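Local coordinates for alpha-1,3-glucanase (Paenibacillus glycanilyticus, PDB 6K0P), which hydrolyses alpha-1,3-glucosidic linkages, as a glycoside hydrolase family 87 enzyme whose catalytic domain is captured here, in mutant form, with nigerose, at residues A[33-38]-A[51-56]; A[371-376]-A[395-400]; A[490-495]-A[512-517]. The protein carries 1 engineered substitution. All coordinates share one frame; numbering follows the deposited sequence. Where two conformers were deposited one is given.

How the contacts relate
The three contacts show one chain using strand pairing in two quite different domains, in contacts 1 and 2, and apolar side-chain packing in contact 3. Contact 1 (33-38 with 51-56) belongs to the amino-terminal beta-domain and carries one calcium ligand. Contacts 2 and 3 belong to the parallel beta-helix, with centres about 23 Å apart: contact 2 (371-376 with 395-400) stacks successive coils within a sheet, whereas contact 3 (490-495 with 512-517) joins side chains of different sheets near a corner. Contact 1 lies about 37 Å from contact 2 and 26 Å from contact 3, centre to centre. Contact 3 stands nearest to bound sugar, through Gln495 of a glycan pocket; the Tyr375 side chain of contact 2 is about 13 Å from a glucose.

Contact 1: A[33-38]-A[51-56]; sequences GTKLTP and GRSSVY. With CA (calcium ion), chain J.
Thr34 and Tyr56 face each other as an antiparallel hydrogen-bonded pair: Thr34 N reaches Tyr56 O at 3.0 Å, and Tyr56 N returns the bond to Thr34 O at 2.8 Å. A third backbone bond, Leu36 N to Ser54 O, is nearly straight (175°) and carries the pairing beyond the short strand. Gly33 fits beside Tyr56 O, where a beta carbon would clash.

Among side-chain polar bonds, the hydroxyl of Ser53 stands out. With OG anti to the backbone N (chi1 179°), it donates to Leu36 O over 2.7 Å, in the carbonyl plane and on a lone pair. This antiparallel pair, with strand 34-35 at the sheet's edge and strand 55-57 next to strand 165-173, is consistent with the galactose-binding-like beta-sandwich of its family. Ser53 O binds the calcium ion at 2.4 Å, alongside Glu23, Glu25, Ser50 and Asp168. Without the hydroxyl, as with an alanine here, Leu36 O is likely to lose its donor from Ser53 and residues 36-38 to be less firmly tied to the calcium-binding segment.

Leu36 CG packs against the carbonyl oxygen Ser54 O at 3.6 Å; the apolar touch is Pro38 CB on Arg52 CB at 3.8 Å. The guanidinium of Arg52 turns away to a salt bridge with Asp406 of the beta-helix, tying the two domains together. Lys35 NZ instead hydrogen-bonds to the backbone oxygen of Glu25, itself a calcium ligand through its side chain.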
ATOM      1  N   GLY A  33      20.433 -16.147  14.453  1.00 11.62           N
ATOM      2  CA  GLY A  33      20.354 -16.264  13.014  1.00 12.44           C
ATOM      3  C   GLY A  33      21.142 -15.170  12.329  1.00 11.40           C
ATOM      4  O   GLY A  33      21.974 -14.491  12.938  1.00 14.05           O
ATOM      5  N   THR A  34      20.861 -14.984  11.044  1.00 10.46           N
ATOM      6  CA  THR A  34      21.687 -14.135  10.188  1.00 10.98           C
ATOM      7  C   THR A  34      20.914 -12.874   9.819  1.00 12.62           C
ATOM      8  O   THR A  34      19.944 -12.936   9.058  1.00 11.14           O
ATOM      9  CB  THR A  34      22.089 -14.915   8.942  1.00 11.81           C
ATOM     10  OG1 THR A  34      22.853 -16.067   9.336  1.00 11.27           O
ATOM     11  CG2 THR A  34      22.920 -14.054   8.012  1.00 12.12           C
ATOM     12  N   LYS A  35      21.370 -11.726  10.318  1.00 13.00           N
ATOM     13  CA  LYS A  35      20.723 -10.443  10.054  1.00 11.34           C
ATOM     14  C   LYS A  35      21.254  -9.874   8.740  1.00 11.71           C
ATOM     15  O   LYS A  35      22.466  -9.698   8.577  1.00 12.42           O
ATOM     16  CB  LYS A  35      21.008  -9.486  11.213  1.00 12.55           C
ATOM     17  CG  LYS A  35      20.237  -8.187  11.156  1.00 18.67           C
ATOM     18  CD  LYS A  35      20.325  -7.429  12.490  1.00 23.52           C
ATOM     19  CE  LYS A  35      19.907  -8.295  13.698  1.00 22.41           C
ATOM     20  NZ  LYS A  35      19.737  -7.457  14.935  1.00 25.43           N
ATOM     21  N   LEU A  36      20.355  -9.599   7.795  1.00  9.75           N
ATOM     22  CA  LEU A  36      20.770  -9.141   6.475  1.00 11.78           C
ATOM     23  C   LEU A  36      21.189  -7.678   6.510  1.00 12.60           C
ATOM     24  O   LEU A  36      20.522  -6.843   7.128  1.00 13.19           O
ATOM     25  CB  LEU A  36      19.616  -9.285   5.481  1.00 11.05           C
ATOM     26  CG  LEU A  36      19.041 -10.688   5.263  1.00 11.32           C
ATOM     27  CD1 LEU A  36      17.987 -10.654   4.153  1.00 11.38           C
ATOM     28  CD2 LEU A  36      20.163 -11.685   4.936  1.00 13.07           C
ATOM     29  N   THR A  37      22.297  -7.363   5.839  1.00 11.34           N
ATOM     30  CA  THR A  37      22.659  -5.971   5.625  0.66 10.57           C
ATOM     31  C   THR A  37      21.683  -5.339   4.633  1.00 11.75           C
ATOM     32  O   THR A  37      21.328  -5.967   3.631  1.00 13.01           O
ATOM     33  CB  THR A  37      24.077  -5.901   5.059  0.66 12.05           C
ATOM     34  OG1 THR A  37      24.991  -6.432   6.026  0.66 15.03           O
ATOM     35  CG2 THR A  37      24.450  -4.454   4.716  0.66 11.05           C
ATOM     36  N   PRO A  38      21.239  -4.107   4.874  1.00 12.59           N
ATOM     37  CA  PRO A  38      20.234  -3.501   3.995  1.00 12.15           C
ATOM     38  C   PRO A  38      20.751  -3.163   2.608  1.00 11.88           C
ATOM     39  O   PRO A  38      21.925  -2.824   2.406  1.00 14.31           O
ATOM     40  CB  PRO A  38      19.830  -2.229   4.748  1.00 11.26           C
ATOM     41  CG  PRO A  38      20.124  -2.535   6.188  1.00 19.93           C
ATOM     42  CD  PRO A  38      21.392  -3.361   6.134  1.00 15.35           C
ATOM     43  N   GLY A  51      12.020  -2.298   6.304  1.00  8.79           N
ATOM     44  CA  GLY A  51      13.280  -1.855   6.870  1.00 10.47           C
ATOM     45  C   GLY A  51      14.492  -2.261   6.069  1.00  9.31           C
ATOM     46  O   GLY A  51      15.617  -2.025   6.521  1.00 11.79           O
ATOM     47  N   ARG A  52      14.288  -2.859   4.892  1.00 10.08           N
ATOM     48  CA  ARG A  52      15.358  -3.382   4.046  1.00  8.72           C
ATOM     49  C   ARG A  52      16.206  -4.431   4.757  1.00 10.79           C
ATOM     50  O   ARG A  52      17.365  -4.644   4.395  1.00 10.72           O
ATOM     51  CB  ARG A  52      16.223  -2.282   3.418  1.00 10.86           C
ATOM     52  CG  ARG A  52      15.394  -1.171   2.787  1.00 10.32           C
ATOM     53  CD  ARG A  52      14.570  -1.659   1.581  1.00 10.42           C
ATOM     54  NE  ARG A  52      13.826  -0.525   1.041  1.00  9.88           N
ATOM     55  CZ  ARG A  52      13.534  -0.339  -0.248  1.00 10.43           C
ATOM     56  NH1 ARG A  52      13.884  -1.232  -1.171  1.00 10.06           N
ATOM     57  NH2 ARG A  52      12.877   0.756  -0.610  1.00 11.28           N
ATOM     58  N   SER A  53      15.635  -5.119   5.748  1.00 10.08           N
ATOM     59  CA  SER A  53      16.367  -6.192   6.405  1.00  9.68           C
ATOM     60  C   SER A  53      15.402  -7.215   6.996  1.00  9.97           C
ATOM     61  O   SER A  53      14.246  -6.918   7.301  1.00 10.87           O
ATOM     62  CB  SER A  53      17.300  -5.638   7.489  1.00 11.54           C
ATOM     63  OG  SER A  53      18.010  -6.678   8.150  1.00 12.38           O
ATOM     64  N   SER A  54      15.914  -8.429   7.155  1.00  9.52           N
ATOM     65  CA  SER A  54      15.216  -9.524   7.813  0.59  9.92           C
ATOM     66  C   SER A  54      16.245 -10.330   8.582  1.00  9.82           C
ATOM     67  O   SER A  54      17.454 -10.112   8.449  1.00 10.68           O
ATOM     68  CB  SER A  54      14.542 -10.453   6.799  0.59 12.10           C
ATOM     69  OG  SER A  54      13.471  -9.805   6.165  0.59 11.24           O
ATOM     70  N   VAL A  55      15.768 -11.276   9.385  1.00  9.43           N
ATOM     71  CA  VAL A  55      16.649 -12.235  10.047  1.00  9.97           C
ATOM     72  C   VAL A  55      16.399 -13.596   9.426  1.00 11.70           C
ATOM     73  O   VAL A  55      15.276 -14.113   9.470  1.00 10.89           O
ATOM     74  CB  VAL A  55      16.454 -12.270  11.567  1.00 11.43           C
ATOM     75  CG1 VAL A  55      17.405 -13.298  12.179  1.00 12.68           C
ATOM     76  CG2 VAL A  55      16.703 -10.890  12.167  1.00 11.32           C
ATOM     77  N   TYR A  56      17.446 -14.165   8.835  1.00 10.14           N
ATOM     78  CA  TYR A  56      17.386 -15.447   8.154  1.00 10.14           C
ATOM     79  C   TYR A  56      17.646 -16.558   9.162  1.00  9.79           C
ATOM     80  O   TYR A  56      18.706 -16.590   9.803  1.00 11.02           O
ATOM     81  CB  TYR A  56      18.480 -15.429   7.088  1.00 10.71           C
ATOM     82  CG  TYR A  56      18.648 -16.632   6.184  1.00 10.93           C
ATOM     83  CD1 TYR A  56      17.580 -17.179   5.477  1.00 10.51           C
ATOM     84  CD2 TYR A  56      19.909 -17.166   5.975  1.00 13.95           C
ATOM     85  CE1 TYR A  56      17.771 -18.255   4.600  1.00 11.61           C
ATOM     86  CE2 TYR A  56      20.104 -18.223   5.117  1.00 14.32           C
ATOM     87  CZ  TYR A  56      19.041 -18.767   4.439  1.00 15.40           C
ATOM     88  OH  TYR A  56      19.276 -19.821   3.569  1.00 18.37           O
TER
HETATM   89 CA    CA J2006      12.404  -6.152   8.586  1.00  9.69          CA

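Contact 2: A[371-376]-A[395-400]; sequences VGNKYT and SDNLFQ. With ACY (acetic acid), chain L.
Asn373 and Asn397 run alongside each other in the same direction, as successive rungs of an asparagine ladder inside a right-handed parallel beta-helix, the fold of the pectate-lyase-like clan. Asn397 OD1 is gripped twice: by Asn373 N at 2.9 Å, in the carbonyl plane, and by Asn373 ND2 at 3.0 Å, which comes from above that plane. The two amides are turned only 23° from each other. Asn373 OD1 in turn accepts from Asn342 ND2 on the preceding coil, and Asn397 ND2 is held by Asn370 O, so the buried amides are satisfied along the stack. At the turn, Ser395 OG donates to a bound acetic acid molecule, probably from the crystallisation liquor.

Backbone bonds zip the strands in parallel register, Lys374 beside Leu398, Tyr375 beside Phe399 and Thr376 beside Gln400. Leu398 N bonds to Asn373 O, Tyr375 N to Leu398 O, and Gln400 N to Tyr375 O. Ahead of the strands, Gly372 N reaches Asp396 O at 2.8 Å along a bent path (134°), and one water donates to both Asn373 O and Asp396 O.

Aromatic packing fills the inward face. Tyr375 and Phe399 share a heading, each with CG beside its own backbone N, their planes meeting at 43°. Tyr375 OH is bonded to Ala358 O, and Leu359 packs against both side chains. Phe399 CE2 rides 3.6 Å above the plane of the Tyr375 ring, offset toward its rim.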
ATOM      1  N   VAL A 371     -12.650  16.207  -6.921  1.00 12.18           N
ATOM      2  CA  VAL A 371     -12.518  17.323  -5.989  1.00 13.09           C
ATOM      3  C   VAL A 371     -12.953  16.929  -4.586  1.00 11.51           C
ATOM      4  O   VAL A 371     -13.794  16.043  -4.395  1.00 12.09           O
ATOM      5  CB  VAL A 371     -13.293  18.593  -6.438  1.00 14.66           C
ATOM      6  CG1 VAL A 371     -12.904  19.018  -7.851  1.00 16.47           C
ATOM      7  CG2 VAL A 371     -14.808  18.391  -6.321  1.00 15.26           C
ATOM      8  N   GLY A 372     -12.390  17.616  -3.594  1.00 12.05           N
ATOM      9  CA  GLY A 372     -12.923  17.541  -2.250  1.00 12.36           C
ATOM     10  C   GLY A 372     -12.644  16.254  -1.515  1.00 13.22           C
ATOM     11  O   GLY A 372     -13.261  16.009  -0.473  1.00 12.98           O
ATOM     12  N   ASN A 373     -11.738  15.427  -2.021  1.00 12.80           N
ATOM     13  CA  ASN A 373     -11.405  14.177  -1.357  1.00 10.94           C
ATOM     14  C   ASN A 373     -10.436  14.423  -0.211  1.00 12.94           C
ATOM     15  O   ASN A 373      -9.644  15.368  -0.228  1.00 13.35           O
ATOM     16  CB  ASN A 373     -10.780  13.209  -2.360  1.00 11.79           C
ATOM     17  CG  ASN A 373     -11.752  12.814  -3.454  1.00 11.49           C
ATOM     18  OD1 ASN A 373     -12.663  12.022  -3.226  1.00 12.04           O
ATOM     19  ND2 ASN A 373     -11.568  13.367  -4.652  1.00 12.37           N
ATOM     20  N   LYS A 374     -10.522  13.570   0.805  1.00 11.49           N
ATOM     21  CA  LYS A 374      -9.671  13.660   1.984  1.00 10.60           C
ATOM     22  C   LYS A 374      -9.072  12.283   2.215  1.00 12.91           C
ATOM     23  O   LYS A 374      -9.790  11.341   2.573  1.00 14.00           O
ATOM     24  CB  LYS A 374     -10.459  14.145   3.202  1.00 13.36           C
ATOM     25  CG  LYS A 374     -10.946  15.595   3.052  1.00 17.21           C
ATOM     26  CD  LYS A 374     -11.748  16.038   4.262  1.00 23.03           C
ATOM     27  CE  LYS A 374     -12.262  17.462   4.088  1.00 36.30           C
ATOM     28  NZ  LYS A 374     -11.157  18.448   3.894  1.00 37.18           N
ATOM     29  N   TYR A 375      -7.768  12.167   1.978  1.00 11.29           N
ATOM     30  CA  TYR A 375      -6.997  10.941   2.186  1.00 10.79           C
ATOM     31  C   TYR A 375      -6.175  11.226   3.440  1.00 11.67           C
ATOM     32  O   TYR A 375      -5.171  11.941   3.381  1.00 11.97           O
ATOM     33  CB  TYR A 375      -6.087  10.696   0.985  1.00 10.64           C
ATOM     34  CG  TYR A 375      -6.730  10.099  -0.263  1.00 11.22           C
ATOM     35  CD1 TYR A 375      -7.855  10.671  -0.861  1.00 14.24           C
ATOM     36  CD2 TYR A 375      -6.171   8.987  -0.881  1.00 11.30           C
ATOM     37  CE1 TYR A 375      -8.416  10.123  -2.015  1.00 13.66           C
ATOM     38  CE2 TYR A 375      -6.721   8.447  -2.038  1.00  9.87           C
ATOM     39  CZ  TYR A 375      -7.845   9.011  -2.598  1.00 12.10           C
ATOM     40  OH  TYR A 375      -8.392   8.467  -3.740  1.00 13.42           O
ATOM     41  N   THR A 376      -6.609  10.698   4.583  1.00 10.75           N
ATOM     42  CA  THR A 376      -6.081  11.119   5.876  1.00 10.51           C
ATOM     43  C   THR A 376      -5.676   9.916   6.714  1.00 11.11           C
ATOM     44  O   THR A 376      -6.329   8.868   6.670  1.00 11.22           O
ATOM     45  CB  THR A 376      -7.103  11.958   6.660  1.00 11.02           C
ATOM     46  OG1 THR A 376      -8.318  11.211   6.824  1.00 12.89           O
ATOM     47  CG2 THR A 376      -7.419  13.260   5.919  1.00 12.94           C
ATOM     48  N   SER A 395      -8.418  18.783  -8.157  1.00 11.22           N
ATOM     49  CA  SER A 395      -8.476  20.101  -7.542  1.00 11.43           C
ATOM     50  C   SER A 395      -9.069  19.960  -6.149  1.00 13.08           C
ATOM     51  O   SER A 395     -10.019  19.197  -5.950  1.00 13.18           O
ATOM     52  CB  SER A 395      -9.299  21.081  -8.399  1.00 13.96           C
ATOM     53  OG  SER A 395      -9.223  22.406  -7.885  1.00 14.07           O
ATOM     54  N   ASP A 396      -8.491  20.683  -5.189  1.00 11.61           N
ATOM     55  CA  ASP A 396      -9.004  20.721  -3.817  1.00 12.04           C
ATOM     56  C   ASP A 396      -9.071  19.328  -3.188  1.00 12.90           C
ATOM     57  O   ASP A 396     -10.108  18.902  -2.678  1.00 13.75           O
ATOM     58  CB  ASP A 396     -10.356  21.440  -3.741  1.00 13.12           C
ATOM     59  CG  ASP A 396     -10.822  21.669  -2.314  1.00 16.06           C
ATOM     60  OD1 ASP A 396      -9.978  21.934  -1.430  1.00 17.23           O
ATOM     61  OD2 ASP A 396     -12.043  21.586  -2.074  1.00 19.66           O
ATOM     62  N   ASN A 397      -7.949  18.621  -3.215  1.00 12.84           N
ATOM     63  CA  ASN A 397      -7.838  17.310  -2.587  1.00 11.12           C
ATOM     64  C   ASN A 397      -6.736  17.347  -1.542  1.00 11.05           C
ATOM     65  O   ASN A 397      -5.686  17.968  -1.756  1.00 13.42           O
ATOM     66  CB  ASN A 397      -7.532  16.240  -3.620  1.00 10.64           C
ATOM     67  CG  ASN A 397      -8.672  16.042  -4.588  1.00 10.80           C
ATOM     68  OD1 ASN A 397      -9.780  15.680  -4.186  1.00 11.77           O
ATOM     69  ND2 ASN A 397      -8.421  16.287  -5.868  1.00 12.11           N
ATOM     70  N   LEU A 398      -6.977  16.680  -0.415  1.00 10.69           N
ATOM     71  CA  LEU A 398      -6.090  16.727   0.740  1.00 10.96           C
ATOM     72  C   LEU A 398      -5.540  15.336   1.026  1.00 12.81           C
ATOM     73  O   LEU A 398      -6.295  14.361   1.054  1.00 12.33           O
ATOM     74  CB  LEU A 398      -6.861  17.225   1.962  1.00 12.09           C
ATOM     75  CG  LEU A 398      -6.114  17.223   3.295  1.00 13.00           C
ATOM     76  CD1 LEU A 398      -4.930  18.203   3.294  1.00 13.26           C
ATOM     77  CD2 LEU A 398      -7.099  17.559   4.411  1.00 15.05           C
ATOM     78  N   PHE A 399      -4.224  15.255   1.243  1.00 11.71           N
ATOM     79  CA  PHE A 399      -3.536  14.043   1.671  1.00 11.66           C
ATOM     80  C   PHE A 399      -2.791  14.428   2.941  1.00 12.62           C
ATOM     81  O   PHE A 399      -1.820  15.192   2.881  1.00 14.06           O
ATOM     82  CB  PHE A 399      -2.572  13.576   0.581  1.00 11.25           C
ATOM     83  CG  PHE A 399      -3.250  13.278  -0.735  1.00 11.85           C
ATOM     84  CD1 PHE A 399      -3.612  14.297  -1.596  1.00 14.00           C
ATOM     85  CD2 PHE A 399      -3.530  11.962  -1.101  1.00 16.80           C
ATOM     86  CE1 PHE A 399      -4.246  14.022  -2.800  1.00 17.44           C
ATOM     87  CE2 PHE A 399      -4.163  11.681  -2.309  1.00 15.51           C
ATOM     88  CZ  PHE A 399      -4.520  12.711  -3.159  1.00 17.57           C
ATOM     89  N   GLN A 400      -3.249  13.928   4.091  1.00 11.07           N
ATOM     90  CA  GLN A 400      -2.816  14.465   5.374  1.00 11.66           C
ATOM     91  C   GLN A 400      -2.494  13.349   6.352  1.00 11.74           C
ATOM     92  O   GLN A 400      -3.253  12.382   6.475  1.00 12.66           O
ATOM     93  CB  GLN A 400      -3.919  15.347   5.955  1.00 12.34           C
ATOM     94  CG  GLN A 400      -3.557  16.050   7.244  1.00 12.87           C
ATOM     95  CD  GLN A 400      -4.662  17.001   7.661  1.00 16.06           C
ATOM     96  OE1 GLN A 400      -5.778  16.577   7.971  1.00 20.38           O
ATOM     97  NE2 GLN A 400      -4.371  18.295   7.633  1.00 21.46           N
TER
HETATM   98  C   ACY L2014     -11.341  24.190  -9.952  1.00 22.06           C
HETATM   99  O   ACY L2014     -11.377  23.778  -8.736  1.00 23.72           O
HETATM  100  OXT ACY L2014     -10.337  24.262 -10.651  1.00 20.36           O
HETATM  101  CH3 ACY L2014     -12.726  24.614 -10.483  1.00 25.51           C
HETATM  102  O   HOH W   1     -10.393  18.121   0.191  1.00 20.57           O

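Contact 3: A[490-495]-A[512-517]; sequences FGLMFQ and VNINNP
Gly491, against which Ile514 packs, is hydrogen-bonded through its backbone to Ile465, and Leu492, the other partner of Ile514, to Gly521 and Lys523; the polar bonding of this segment thus goes to neighbouring coils. The setting is the interior of the right-handed parallel beta-helix: the chain turns a corner at Gly491, and strand 492-495 and strand 512-515 belong to different sheets of the helix that meet near the corner. Strand 490-496 lies between strands 465-469 and 520-524, while Ile514 rests on Val546 of the next coil.

The contact itself is wholly apolar. Ile514 supplies two branches. Its CG2, anti to the backbone N, reaches the corner and rests on Gly491 CA at 3.7 Å. A beta carbon at that corner would lie 2.6 Å from the same methyl, too close to fit, so the absence of a side chain is what admits Ile514. The other branch ends in CD1, which meets Leu492 CG at 4.0 Å as the two side chains slant across each other.

Further along the same strand, Gln495 carries the chain into a glycan pocket, where its NE2 hydrogen-bonds to O6 of a glucose and its OE1 accepts from Trp466. Just before the corner, Phe490 meets Pro517; the Phe490 side chain starts away from the pair. The Pro517 ring touches the backbone there with CB, 4.3 Å from Phe490 CA.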
ATOM      1  N   PHE A 490      16.830  10.600  -3.832  1.00 12.49           N
ATOM      2  CA  PHE A 490      16.595  12.036  -3.690  1.00 12.35           C
ATOM      3  C   PHE A 490      15.397  12.283  -2.789  1.00 13.31           C
ATOM      4  O   PHE A 490      14.508  11.444  -2.674  1.00 12.49           O
ATOM      5  CB  PHE A 490      16.306  12.755  -5.035  1.00 11.84           C
ATOM      6  CG  PHE A 490      16.954  12.116  -6.238  1.00 11.12           C
ATOM      7  CD1 PHE A 490      18.315  12.266  -6.479  1.00 12.01           C
ATOM      8  CD2 PHE A 490      16.193  11.392  -7.146  1.00 12.72           C
ATOM      9  CE1 PHE A 490      18.905  11.678  -7.592  1.00 11.65           C
ATOM     10  CE2 PHE A 490      16.778  10.804  -8.265  1.00 11.67           C
ATOM     11  CZ  PHE A 490      18.138  10.953  -8.489  1.00 12.31           C
ATOM     12  N   GLY A 491      15.349  13.473  -2.190  1.00 11.53           N
ATOM     13  CA  GLY A 491      14.177  13.877  -1.438  1.00 11.18           C
ATOM     14  C   GLY A 491      13.050  14.322  -2.347  1.00 11.35           C
ATOM     15  O   GLY A 491      11.977  13.708  -2.376  1.00 12.60           O
ATOM     16  N   LEU A 492      13.283  15.391  -3.109  1.00 12.11           N
ATOM     17  CA  LEU A 492      12.280  15.969  -3.996  1.00 11.78           C
ATOM     18  C   LEU A 492      12.835  15.977  -5.411  1.00 11.22           C
ATOM     19  O   LEU A 492      13.977  16.391  -5.629  1.00 14.52           O
ATOM     20  CB  LEU A 492      11.958  17.407  -3.564  1.00 12.02           C
ATOM     21  CG  LEU A 492      11.595  17.587  -2.092  1.00 11.37           C
ATOM     22  CD1 LEU A 492      11.508  19.071  -1.698  1.00 13.43           C
ATOM     23  CD2 LEU A 492      10.278  16.869  -1.803  1.00 12.42           C
ATOM     24  N   MET A 493      12.033  15.523  -6.372  1.00 10.52           N
ATOM     25  CA  MET A 493      12.474  15.396  -7.753  1.00  9.84           C
ATOM     26  C   MET A 493      11.447  16.086  -8.644  1.00 11.73           C
ATOM     27  O   MET A 493      10.293  15.650  -8.723  1.00 12.83           O
ATOM     28  CB  MET A 493      12.620  13.919  -8.116  1.00 13.15           C
ATOM     29  CG  MET A 493      12.982  13.650  -9.564  1.00  9.78           C
ATOM     30  SD  MET A 493      13.374  11.899  -9.758  1.00 13.79           S
ATOM     31  CE  MET A 493      12.671  11.543 -11.369  1.00 12.91           C
ATOM     32  N   PHE A 494      11.861  17.169  -9.308  1.00 11.42           N
ATOM     33  CA  PHE A 494      10.983  17.953 -10.169  1.00 10.97           C
ATOM     34  C   PHE A 494      11.344  17.683 -11.625  1.00 11.10           C
ATOM     35  O   PHE A 494      12.528  17.651 -11.977  1.00 12.78           O
ATOM     36  CB  PHE A 494      11.171  19.452  -9.905  1.00 11.80           C
ATOM     37  CG  PHE A 494      10.766  19.891  -8.524  1.00 10.71           C
ATOM     38  CD1 PHE A 494      11.638  19.754  -7.450  1.00 10.26           C
ATOM     39  CD2 PHE A 494       9.520  20.468  -8.301  1.00 11.87           C
ATOM     40  CE1 PHE A 494      11.270  20.169  -6.170  1.00 10.49           C
ATOM     41  CE2 PHE A 494       9.147  20.880  -7.035  1.00 11.02           C
ATOM     42  CZ  PHE A 494      10.023  20.738  -5.969  1.00 11.03           C
ATOM     43  N   GLN A 495      10.331  17.518 -12.478  1.00 11.01           N
ATOM     44  CA  GLN A 495      10.578  17.144 -13.868  1.00 11.15           C
ATOM     45  C   GLN A 495       9.442  17.631 -14.757  1.00 10.84           C
ATOM     46  O   GLN A 495       8.276  17.561 -14.364  1.00 11.22           O
ATOM     47  CB  GLN A 495      10.692  15.614 -13.984  1.00 11.25           C
ATOM     48  CG  GLN A 495      10.924  15.070 -15.403  1.00 10.65           C
ATOM     49  CD  GLN A 495      10.926  13.542 -15.449  1.00 12.60           C
ATOM     50  OE1 GLN A 495      10.965  12.883 -14.407  1.00 12.34           O
ATOM     51  NE2 GLN A 495      10.878  12.979 -16.653  1.00 13.24           N
ATOM     52  N   VAL A 512      10.136  20.907   5.550  1.00 13.17           N
ATOM     53  CA  VAL A 512      10.501  19.596   5.031  1.00 13.86           C
ATOM     54  C   VAL A 512      11.934  19.302   5.448  1.00 14.29           C
ATOM     55  O   VAL A 512      12.811  20.160   5.310  1.00 15.68           O
ATOM     56  CB  VAL A 512      10.335  19.521   3.502  1.00 13.37           C
ATOM     57  CG1 VAL A 512      10.899  18.214   2.957  1.00 13.79           C
ATOM     58  CG2 VAL A 512       8.863  19.658   3.137  1.00 13.56           C
ATOM     59  N   ASN A 513      12.166  18.097   5.963  1.00 13.22           N
ATOM     60  CA  ASN A 513      13.499  17.615   6.295  1.00 15.00           C
ATOM     61  C   ASN A 513      13.831  16.445   5.381  1.00 13.35           C
ATOM     62  O   ASN A 513      13.033  15.508   5.254  1.00 13.85           O
ATOM     63  CB  ASN A 513      13.562  17.175   7.758  1.00 14.17           C
ATOM     64  CG  ASN A 513      13.313  18.318   8.705  1.00 18.12           C
ATOM     65  OD1 ASN A 513      13.980  19.350   8.629  1.00 17.73           O
ATOM     66  ND2 ASN A 513      12.332  18.160   9.584  1.00 19.98           N
ATOM     67  N   ILE A 514      14.986  16.513   4.729  1.00 14.07           N
ATOM     68  CA  ILE A 514      15.450  15.465   3.827  1.00 11.80           C
ATOM     69  C   ILE A 514      16.759  14.937   4.395  1.00 13.93           C
ATOM     70  O   ILE A 514      17.787  15.627   4.346  1.00 14.14           O
ATOM     71  CB  ILE A 514      15.638  15.984   2.397  1.00 12.14           C
ATOM     72  CG1 ILE A 514      14.304  16.511   1.839  1.00 13.49           C
ATOM     73  CG2 ILE A 514      16.207  14.880   1.506  1.00 14.82           C
ATOM     74  CD1 ILE A 514      14.460  17.499   0.682  1.00 14.41           C
ATOM     75  N   ASN A 515      16.732  13.721   4.930  1.00 13.36           N
ATOM     76  CA  ASN A 515      17.830  13.200   5.741  1.00 13.67           C
ATOM     77  C   ASN A 515      18.536  12.065   5.019  1.00 14.51           C
ATOM     78  O   ASN A 515      17.904  11.074   4.639  1.00 14.39           O
ATOM     79  CB  ASN A 515      17.300  12.709   7.086  1.00 14.00           C
ATOM     80  CG  ASN A 515      16.629  13.810   7.869  1.00 19.90           C
ATOM     81  OD1 ASN A 515      17.185  14.899   8.033  1.00 22.14           O
ATOM     82  ND2 ASN A 515      15.412  13.548   8.337  1.00 18.60           N
ATOM     83  N   ASN A 516      19.848  12.215   4.829  1.00 14.41           N
ATOM     84  CA  ASN A 516      20.706  11.191   4.241  1.00 14.37           C
ATOM     85  C   ASN A 516      20.254  10.690   2.869  1.00 15.81           C
ATOM     86  O   ASN A 516      20.283   9.478   2.630  1.00 16.37           O
ATOM     87  CB  ASN A 516      20.839   9.999   5.197  1.00 17.46           C
ATOM     88  CG  ASN A 516      21.131  10.422   6.621  1.00 19.33           C
ATOM     89  OD1 ASN A 516      22.095  11.142   6.878  1.00 22.61           O
ATOM     90  ND2 ASN A 516      20.290   9.992   7.554  1.00 23.23           N
ATOM     91  N   PRO A 517      19.879  11.554   1.922  1.00 14.01           N
ATOM     92  CA  PRO A 517      19.631  11.049   0.563  1.00 13.95           C
ATOM     93  C   PRO A 517      20.946  10.619  -0.074  1.00 15.01           C
ATOM     94  O   PRO A 517      21.963  11.301   0.057  1.00 16.96           O
ATOM     95  CB  PRO A 517      19.036  12.264  -0.157  1.00 13.16           C
ATOM     96  CG  PRO A 517      19.686  13.432   0.513  1.00 14.14           C
ATOM     97  CD  PRO A 517      19.889  13.032   1.958  1.00 14.01           C
TER